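Local coordinates for protein carbonic anhydrase (Porphyridium purpureum, PDB 1DDZ) that probably catalyses the reversible hydration of carbon dioxide to hydrogencarbonate, as a zinc-dependent carbonic anhydrase of the beta class, at residues N100-S105 with H189-T194; S195-A200 with L207-V212; G225-S230 with D268-K273. One frame throughout, in Å; residues are numbered along the deposited sequence.

Contact 1 of 3, residues N100-S105 with H189-T194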
loop_
_atom_site.group_PDB
_atom_site.type_symbol
_atom_site.label_atom_id
_atom_site.label_comp_id
_atom_site.label_asym_id
_atom_site.label_seq_id
_atom_site.Cartn_x
_atom_site.Cartn_y
_atom_site.Cartn_z
ATOM N N ASN A 100 12.047 0.306 9.846
ATOM C CA ASN A 100 12.700 0.974 8.706
ATOM C C ASN A 100 12.591 0.244 7.358
ATOM O O ASN A 100 13.571 0.083 6.633
ATOM C CB ASN A 100 14.183 1.316 9.036
ATOM C CG ASN A 100 14.957 0.139 9.670
ATOM O OD1 ASN A 100 14.967 -0.026 10.886
ATOM N ND2 ASN A 100 15.602 -0.659 8.848
ATOM N N GLN A 101 11.368 -0.117 7.002
ATOM C CA GLN A 101 11.105 -0.837 5.781
ATOM C C GLN A 101 11.055 0.027 4.548
ATOM O O GLN A 101 10.589 1.167 4.582
ATOM C CB GLN A 101 9.783 -1.595 5.900
ATOM C CG GLN A 101 9.791 -2.696 6.923
ATOM C CD GLN A 101 10.781 -3.797 6.577
ATOM O OE1 GLN A 101 11.829 -3.937 7.217
ATOM N NE2 GLN A 101 10.486 -4.546 5.532
ATOM N N CYS A 102 11.498 -0.565 3.449
ATOM C CA CYS A 102 11.488 0.065 2.165
ATOM C C CYS A 102 10.831 -0.941 1.227
ATOM O O CYS A 102 11.454 -1.452 0.298
ATOM C CB CYS A 102 12.897 0.433 1.713
ATOM S SG CYS A 102 13.628 1.741 2.703
ATOM N N ILE A 103 9.550 -1.197 1.477
ATOM C CA ILE A 103 8.752 -2.130 0.701
ATOM C C ILE A 103 8.556 -1.600 -0.718
ATOM O O ILE A 103 8.168 -0.449 -0.905
ATOM C CB ILE A 103 7.404 -2.370 1.420
ATOM C CG1 ILE A 103 7.676 -3.028 2.765
ATOM C CG2 ILE A 103 6.443 -3.196 0.546
ATOM C CD1 ILE A 103 6.573 -2.884 3.755
ATOM N N HIS A 104 8.803 -2.445 -1.713
ATOM C CA HIS A 104 8.693 -2.067 -3.116
ATOM C C HIS A 104 7.465 -1.257 -3.479
ATOM O O HIS A 104 7.574 -0.231 -4.121
ATOM C CB HIS A 104 8.713 -3.307 -4.033
ATOM C CG HIS A 104 9.958 -4.130 -3.926
ATOM N ND1 HIS A 104 9.941 -5.467 -3.572
ATOM C CD2 HIS A 104 11.250 -3.833 -4.187
ATOM C CE1 HIS A 104 11.168 -5.953 -3.640
ATOM N NE2 HIS A 104 11.978 -4.981 -4.011
ATOM N N SER A 105 6.292 -1.727 -3.073
ATOM C CA SER A 105 5.047 -1.077 -3.422
ATOM C C SER A 105 4.401 -0.233 -2.336
ATOM O O SER A 105 3.257 0.152 -2.470
ATOM C CB SER A 105 4.067 -2.114 -3.991
ATOM O OG SER A 105 4.079 -3.290 -3.203
ATOM N N HIS A 189 18.804 -2.377 -0.795
ATOM C CA HIS A 189 18.587 -2.968 -2.109
ATOM C C HIS A 189 17.284 -2.426 -2.723
ATOM O O HIS A 189 17.221 -2.082 -3.916
ATOM C CB HIS A 189 18.475 -4.499 -2.008
ATOM C CG HIS A 189 18.080 -5.153 -3.306
ATOM N ND1 HIS A 189 16.764 -5.389 -3.652
ATOM C CD2 HIS A 189 18.825 -5.536 -4.369
ATOM C CE1 HIS A 189 16.719 -5.877 -4.885
ATOM N NE2 HIS A 189 17.959 -5.975 -5.333
ATOM N N ASN A 190 16.229 -2.428 -1.919
ATOM C CA ASN A 190 14.918 -1.964 -2.356
ATOM C C ASN A 190 14.940 -0.486 -2.760
ATOM O O ASN A 190 14.344 -0.108 -3.766
ATOM C CB ASN A 190 13.875 -2.236 -1.271
ATOM C CG ASN A 190 13.585 -3.717 -1.116
ATOM O OD1 ASN A 190 14.057 -4.539 -1.916
ATOM N ND2 ASN A 190 12.796 -4.069 -0.118
ATOM N N VAL A 191 15.650 0.344 -2.005
ATOM C CA VAL A 191 15.728 1.758 -2.362
ATOM C C VAL A 191 16.372 1.917 -3.746
ATOM O O VAL A 191 15.837 2.615 -4.600
ATOM C CB VAL A 191 16.518 2.544 -1.321
ATOM C CG1 VAL A 191 16.761 3.948 -1.819
ATOM C CG2 VAL A 191 15.764 2.566 -0.002
ATOM N N CYS A 192 17.487 1.217 -3.982
ATOM C CA CYS A 192 18.207 1.288 -5.267
ATOM C C CYS A 192 17.401 0.771 -6.424
ATOM O O CYS A 192 17.595 1.218 -7.556
ATOM C CB CYS A 192 19.517 0.496 -5.236
ATOM S SG CYS A 192 20.634 0.964 -3.937
ATOM N N ALA A 193 16.543 -0.205 -6.136
ATOM C CA ALA A 193 15.701 -0.840 -7.132
ATOM C C ALA A 193 14.435 -0.064 -7.507
ATOM O O ALA A 193 13.809 -0.402 -8.513
ATOM C CB ALA A 193 15.342 -2.270 -6.681
ATOM N N THR A 194 14.066 0.967 -6.737
ATOM C CA THR A 194 12.867 1.756 -7.052
ATOM C C THR A 194 13.006 2.422 -8.410
ATOM O O THR A 194 14.128 2.740 -8.844
ATOM C CB THR A 194 12.615 2.902 -6.041
ATOM O OG1 THR A 194 13.721 3.808 -6.074
ATOM C CG2 THR A 194 12.400 2.358 -4.619
#

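Contact 2 of 3, residues S195-A200 with L207-V212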
loop_
_atom_site.group_PDB
_atom_site.type_symbol
_atom_site.label_atom_id
_atom_site.label_comp_id
_atom_site.label_asym_id
_atom_site.label_seq_id
_atom_site.Cartn_x
_atom_site.Cartn_y
_atom_site.Cartn_z
ATOM N N SER A 195 11.875 2.696 -9.054
ATOM C CA SER A 195 11.884 3.373 -10.353
ATOM C C SER A 195 12.544 4.758 -10.178
ATOM O O SER A 195 13.309 5.221 -11.004
ATOM C CB SER A 195 10.447 3.523 -10.870
ATOM O OG SER A 195 9.595 4.080 -9.877
ATOM N N ILE A 196 12.316 5.355 -9.014
ATOM C CA ILE A 196 12.838 6.671 -8.660
ATOM C C ILE A 196 14.375 6.717 -8.692
ATOM O O ILE A 196 14.960 7.540 -9.391
ATOM C CB ILE A 196 12.308 7.087 -7.264
ATOM C CG1 ILE A 196 10.776 7.134 -7.291
ATOM C CG2 ILE A 196 12.928 8.392 -6.827
ATOM C CD1 ILE A 196 10.134 6.849 -5.974
ATOM N N VAL A 197 15.028 5.817 -7.956
ATOM C CA VAL A 197 16.482 5.785 -7.945
ATOM C C VAL A 197 17.050 5.250 -9.276
ATOM O O VAL A 197 18.110 5.711 -9.723
ATOM C CB VAL A 197 17.009 5.013 -6.749
ATOM C CG1 VAL A 197 18.524 4.956 -6.779
ATOM C CG2 VAL A 197 16.544 5.667 -5.468
ATOM N N GLN A 198 16.347 4.323 -9.930
ATOM C CA GLN A 198 16.817 3.835 -11.231
ATOM C C GLN A 198 16.741 4.962 -12.285
ATOM O O GLN A 198 17.690 5.190 -13.026
ATOM C CB GLN A 198 16.032 2.601 -11.697
ATOM C CG GLN A 198 16.394 1.327 -10.934
ATOM C CD GLN A 198 17.860 0.893 -11.122
ATOM O OE1 GLN A 198 18.264 0.521 -12.208
ATOM N NE2 GLN A 198 18.636 0.901 -10.048
ATOM N N ASP A 199 15.658 5.727 -12.282
ATOM C CA ASP A 199 15.522 6.834 -13.222
ATOM C C ASP A 199 16.596 7.891 -12.974
ATOM O O ASP A 199 17.282 8.311 -13.879
ATOM C CB ASP A 199 14.140 7.477 -13.088
ATOM C CG ASP A 199 13.042 6.623 -13.642
ATOM O OD1 ASP A 199 13.306 5.758 -14.505
ATOM O OD2 ASP A 199 11.895 6.844 -13.215
ATOM N N ALA A 200 16.762 8.284 -11.723
ATOM C CA ALA A 200 17.754 9.278 -11.356
ATOM C C ALA A 200 19.122 8.861 -11.833
ATOM O O ALA A 200 19.837 9.653 -12.453
ATOM C CB ALA A 200 17.775 9.483 -9.846
ATOM N N LEU A 207 23.436 10.509 -6.669
ATOM C CA LEU A 207 22.579 9.996 -5.604
ATOM C C LEU A 207 23.109 8.686 -5.030
ATOM O O LEU A 207 23.082 7.629 -5.695
ATOM C CB LEU A 207 21.145 9.779 -6.142
ATOM C CG LEU A 207 20.024 9.266 -5.219
ATOM C CD1 LEU A 207 19.791 10.246 -4.078
ATOM C CD2 LEU A 207 18.749 9.099 -6.027
ATOM N N THR A 208 23.569 8.741 -3.788
ATOM C CA THR A 208 24.065 7.539 -3.125
ATOM C C THR A 208 23.031 6.922 -2.189
ATOM O O THR A 208 22.198 7.627 -1.629
ATOM C CB THR A 208 25.287 7.837 -2.262
ATOM O OG1 THR A 208 24.947 8.826 -1.286
ATOM C CG2 THR A 208 26.444 8.321 -3.130
ATOM N N VAL A 209 23.053 5.606 -2.051
ATOM C CA VAL A 209 22.162 4.959 -1.119
ATOM C C VAL A 209 23.088 4.158 -0.245
ATOM O O VAL A 209 23.879 3.378 -0.748
ATOM C CB VAL A 209 21.162 4.021 -1.782
ATOM C CG1 VAL A 209 20.156 3.514 -0.721
ATOM C CG2 VAL A 209 20.456 4.726 -2.920
ATOM N N GLN A 210 23.009 4.354 1.059
ATOM C CA GLN A 210 23.869 3.642 1.976
ATOM C C GLN A 210 23.114 3.125 3.184
ATOM O O GLN A 210 22.129 3.729 3.617
ATOM C CB GLN A 210 25.010 4.573 2.394
ATOM C CG GLN A 210 25.266 4.690 3.877
ATOM C CD GLN A 210 26.741 4.809 4.215
ATOM O OE1 GLN A 210 27.390 5.789 3.888
ATOM N NE2 GLN A 210 27.275 3.797 4.877
ATOM N N GLY A 211 23.558 1.980 3.699
ATOM C CA GLY A 211 22.957 1.379 4.879
ATOM C C GLY A 211 23.782 1.647 6.123
ATOM O O GLY A 211 25.016 1.679 6.079
ATOM N N VAL A 212 23.115 1.745 7.264
ATOM C CA VAL A 212 23.807 2.047 8.500
ATOM C C VAL A 212 22.991 1.457 9.675
ATOM O O VAL A 212 21.808 1.207 9.517
ATOM C CB VAL A 212 23.980 3.611 8.528
ATOM C CG1 VAL A 212 23.013 4.292 9.473
ATOM C CG2 VAL A 212 25.412 3.993 8.698
#

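Contact 3 of 3, residues G225-S230 with D268-K273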
loop_
_atom_site.group_PDB
_atom_site.type_symbol
_atom_site.label_atom_id
_atom_site.label_comp_id
_atom_site.label_asym_id
_atom_site.label_seq_id
_atom_site.Cartn_x
_atom_site.Cartn_y
_atom_site.Cartn_z
ATOM N N GLY A 225 27.181 -0.658 3.819
ATOM C CA GLY A 225 27.502 -0.557 2.407
ATOM C C GLY A 225 26.847 0.641 1.759
ATOM O O GLY A 225 25.811 1.107 2.226
ATOM N N VAL A 226 27.485 1.153 0.708
ATOM C CA VAL A 226 27.018 2.296 -0.055
ATOM C C VAL A 226 26.954 1.887 -1.509
ATOM O O VAL A 226 27.837 1.196 -1.998
ATOM C CB VAL A 226 28.035 3.485 0.012
ATOM C CG1 VAL A 226 27.464 4.742 -0.686
ATOM C CG2 VAL A 226 28.395 3.806 1.447
ATOM N N VAL A 227 25.891 2.248 -2.201
ATOM C CA VAL A 227 25.845 1.968 -3.615
ATOM C C VAL A 227 25.715 3.348 -4.252
ATOM O O VAL A 227 24.974 4.216 -3.766
ATOM C CB VAL A 227 24.783 0.900 -4.024
ATOM C CG1 VAL A 227 23.947 0.447 -2.847
ATOM C CG2 VAL A 227 23.980 1.339 -5.220
ATOM N N VAL A 228 26.569 3.594 -5.243
ATOM C CA VAL A 228 26.634 4.884 -5.920
ATOM C C VAL A 228 25.768 4.964 -7.157
ATOM O O VAL A 228 25.073 5.949 -7.361
ATOM C CB VAL A 228 28.100 5.218 -6.272
ATOM C CG1 VAL A 228 28.200 6.602 -6.912
ATOM C CG2 VAL A 228 28.945 5.183 -5.011
ATOM N N ASN A 229 25.804 3.915 -7.970
ATOM C CA ASN A 229 25.014 3.865 -9.181
ATOM C C ASN A 229 25.103 2.441 -9.741
ATOM O O ASN A 229 26.156 2.039 -10.185
ATOM C CB ASN A 229 25.552 4.886 -10.202
ATOM C CG ASN A 229 24.704 4.955 -11.464
ATOM O OD1 ASN A 229 24.237 3.931 -11.968
ATOM N ND2 ASN A 229 24.484 6.159 -11.969
ATOM N N SER A 230 24.026 1.666 -9.659
ATOM C CA SER A 230 24.021 0.306 -10.194
ATOM C C SER A 230 22.699 0.052 -10.873
ATOM O O SER A 230 21.672 0.058 -10.198
ATOM C CB SER A 230 24.168 -0.752 -9.088
ATOM O OG SER A 230 25.354 -0.596 -8.334
ATOM N N ASP A 268 22.260 -6.504 -8.534
ATOM C CA ASP A 268 22.353 -7.829 -7.918
ATOM C C ASP A 268 23.796 -8.105 -7.476
ATOM O O ASP A 268 24.052 -8.476 -6.336
ATOM C CB ASP A 268 21.887 -8.920 -8.907
ATOM C CG ASP A 268 20.366 -8.939 -9.115
ATOM O OD1 ASP A 268 19.600 -8.696 -8.161
ATOM O OD2 ASP A 268 19.922 -9.228 -10.243
ATOM N N SER A 269 24.740 -7.884 -8.378
ATOM C CA SER A 269 26.140 -8.095 -8.066
ATOM C C SER A 269 26.616 -7.199 -6.934
ATOM O O SER A 269 27.273 -7.668 -5.997
ATOM C CB SER A 269 26.959 -7.876 -9.319
ATOM O OG SER A 269 26.545 -8.841 -10.254
ATOM N N THR A 270 26.252 -5.921 -6.999
ATOM C CA THR A 270 26.613 -4.952 -5.969
ATOM C C THR A 270 26.151 -5.409 -4.585
ATOM O O THR A 270 26.920 -5.370 -3.602
ATOM C CB THR A 270 25.979 -3.581 -6.279
ATOM O OG1 THR A 270 26.546 -3.055 -7.481
ATOM C CG2 THR A 270 26.254 -2.607 -5.160
ATOM N N MET A 271 24.905 -5.866 -4.510
ATOM C CA MET A 271 24.349 -6.331 -3.235
ATOM C C MET A 271 25.015 -7.597 -2.727
ATOM O O MET A 271 25.248 -7.732 -1.532
ATOM C CB MET A 271 22.838 -6.533 -3.326
ATOM C CG MET A 271 22.051 -5.230 -3.587
ATOM S SD MET A 271 22.461 -3.879 -2.467
ATOM C CE MET A 271 22.125 -4.643 -0.862
ATOM N N GLU A 272 25.376 -8.485 -3.647
ATOM C CA GLU A 272 26.063 -9.744 -3.340
ATOM C C GLU A 272 27.369 -9.385 -2.637
ATOM O O GLU A 272 27.686 -9.908 -1.574
ATOM C CB GLU A 272 26.327 -10.453 -4.666
ATOM C CG GLU A 272 26.928 -11.838 -4.610
ATOM C CD GLU A 272 26.958 -12.493 -5.991
ATOM O OE1 GLU A 272 26.105 -13.377 -6.234
ATOM O OE2 GLU A 272 27.806 -12.108 -6.835
ATOM N N LYS A 273 28.081 -8.409 -3.189
ATOM C CA LYS A 273 29.331 -7.931 -2.588
ATOM C C LYS A 273 29.126 -7.354 -1.187
ATOM O O LYS A 273 29.880 -7.683 -0.284
ATOM C CB LYS A 273 29.972 -6.850 -3.448
ATOM C CG LYS A 273 31.386 -6.509 -3.012
ATOM C CD LYS A 273 31.932 -5.314 -3.776
ATOM C CE LYS A 273 33.456 -5.389 -3.895
ATOM N NZ LYS A 273 34.183 -5.722 -2.621
#

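Contact 1 of 3, residues N100-S105 with H189-T194
Asn-190, on the last turn of helix 172-193, hydrogen-bonds to the backbone of Cys-102 in a buried loop-to-helix contact; the loop runs from strand 92-97 to helix 107-119. Asn-190 ND2 donates to Cys-102 O at 3.0 Å, but the bond is bent (136° at the hydrogen) and the donor stands well above the carbonyl plane. CG of Asn-190 lies anti to its own carbonyl carbon (chi1 -70°), which carries the amide out from the helix to the loop. The same amide crosses the His-104 side chain at about a right angle, its plane tilted 49° from the imidazole; ND2 sits 4.1 Å above one ring face, offset toward the rim. On the loop side of the same helix turn, Cys-102 turns its sulfur onto one methyl of Val-191, SG to CG2 3.5 Å, and Phe-109 of helix 107-119 touches both residues. Replacing Asn-190 by alanine would probably leave Cys-102 O without this donor and the His-104 ring without the amide over that face. Thr-194 is the N-cap of helix 195-202: OG1 donates to Val-191 O at 2.8 Å and accepts from Val-197 N. His-104 also meets His-154 of the second subunit edge-to-face, which places this beta-class carbonic anhydrase loop between a helix of its own chain and the subunit interface.

Contact 2 of 3, residues S195-A200 with L207-V212
Leu-207 points one methyl, CD2, at two residues on successive turns of helix 195-202, and that methyl is the tight part of the contact. It lies 4.0 Å from CB of Ala-200 and 4.1 Å from CG2 of Val-197. Leu-207 reaches the helix because its CG is anti to the backbone N (chi1 -179°), which extends the side chain away from the strand; it then meets Val-197 at about a right angle. Val-197 uses both of its branches: CG2 goes to the leucine, while CG1 comes 4.3 Å from CG2 of Val-209, two residues further along. All four residues are buried, and across the two segments the contact consists wholly of apolar carbon against carbon, with no hydrogen bond. Beyond Val-209 the strand diverges from the helix.

The other side of each element is looser and polar. Gln-198 and Asp-199, both partly exposed, sit on helix positions turned from the strand, and Thr-208, between Leu-207 and Val-209, points its side chain away. Gln-198 is nonetheless held: NE2 donates to Cys-192 O and to Ser-230 O, and OE1 accepts from Asp-232 N. Trp-201 NE1 bonds to Leu-207 O, tying the helix to the start of the strand.

Helix 195-202 is the last helix of the beta-alpha-beta crossover between parallel strands 124-130 and 208-214. Ile-196 packs on helix 107-119, Val-209 rests against Val-188 and Val-191 of helix 172-193, and strands 124-130 and 222-227 bond to the backbone of strand 208-214 from its two edges.

Contact 3 of 3, residues G225-S230 with D268-K273
Ser-230 and Thr-270 both set their hydroxyl anti to their own carbonyl carbon, beside the backbone N (chi1 -58° and -66°), and these two torsions bring the two hydroxyls tip to tip between loop and helix. Ser-230 OG donates to Thr-270 OG1 at 2.9 Å. Thr-270 OG1 in turn bonds to Glu-266 O one turn back along the helix, so the two hydroxyls and a helix carbonyl form a short chain of hydrogen bonds, and the threonine hydroxyl is used both as acceptor and as donor. With its oxygen engaged in this way, Thr-270 is likely to be fixed in rotation, and its methyl, CG2, is directed at the strand. There it lies 4.0 Å from CB of Val-227: the tertiary carbon of the valine meets the threonine methyl, and the Val-227 side chain also touches Val-188 and Cys-192 of helix 172-193. The same CG2 is 3.9 Å from Ser-230 OG, so one threonine reaches both the strand end and the loop after it.

Strand 222-227 is the last of the mixed five-stranded sheet of the beta-class fold, outermost within this chain and antiparallel to strand 208-214. Helix 266-279 packs beside this strand, and Met-271 packs on Leu-185 and His-189 of helix 172-193.

Val-227 and Ser-230 are buried, whereas Thr-270 is partly exposed. Between the valine and the serine the chain passes through Val-228 and Asn-229, both exposed, and then turns Ser-230 back toward the helix, where its CA comes 7.2 Å from CA of Thr-270.

Overall arrangement
The three contacts come in series along the chain, on the same side of its centre. Centres of contacts 1 and 2 lie about 9 Å apart, those of 2 and 3 about 11 Å, and those of 1 and 3 about 14 Å. Helix 172-193 carries part of contact 1 and leads directly into helix 195-202 of contact 2; contacts 2 and 3 share the sheet, where strands 208-214 and 222-227 are neighbours. Cys-192 and His-189 also reach Val-227 and Met-271 of contact 3. Together they join the subunit-interface loop, the crossover helices, strands 208-214 and 222-227 at one side of the sheet, and helix 266-279. The side chain of Cys-102 lies about 13 Å from a bound zinc ion.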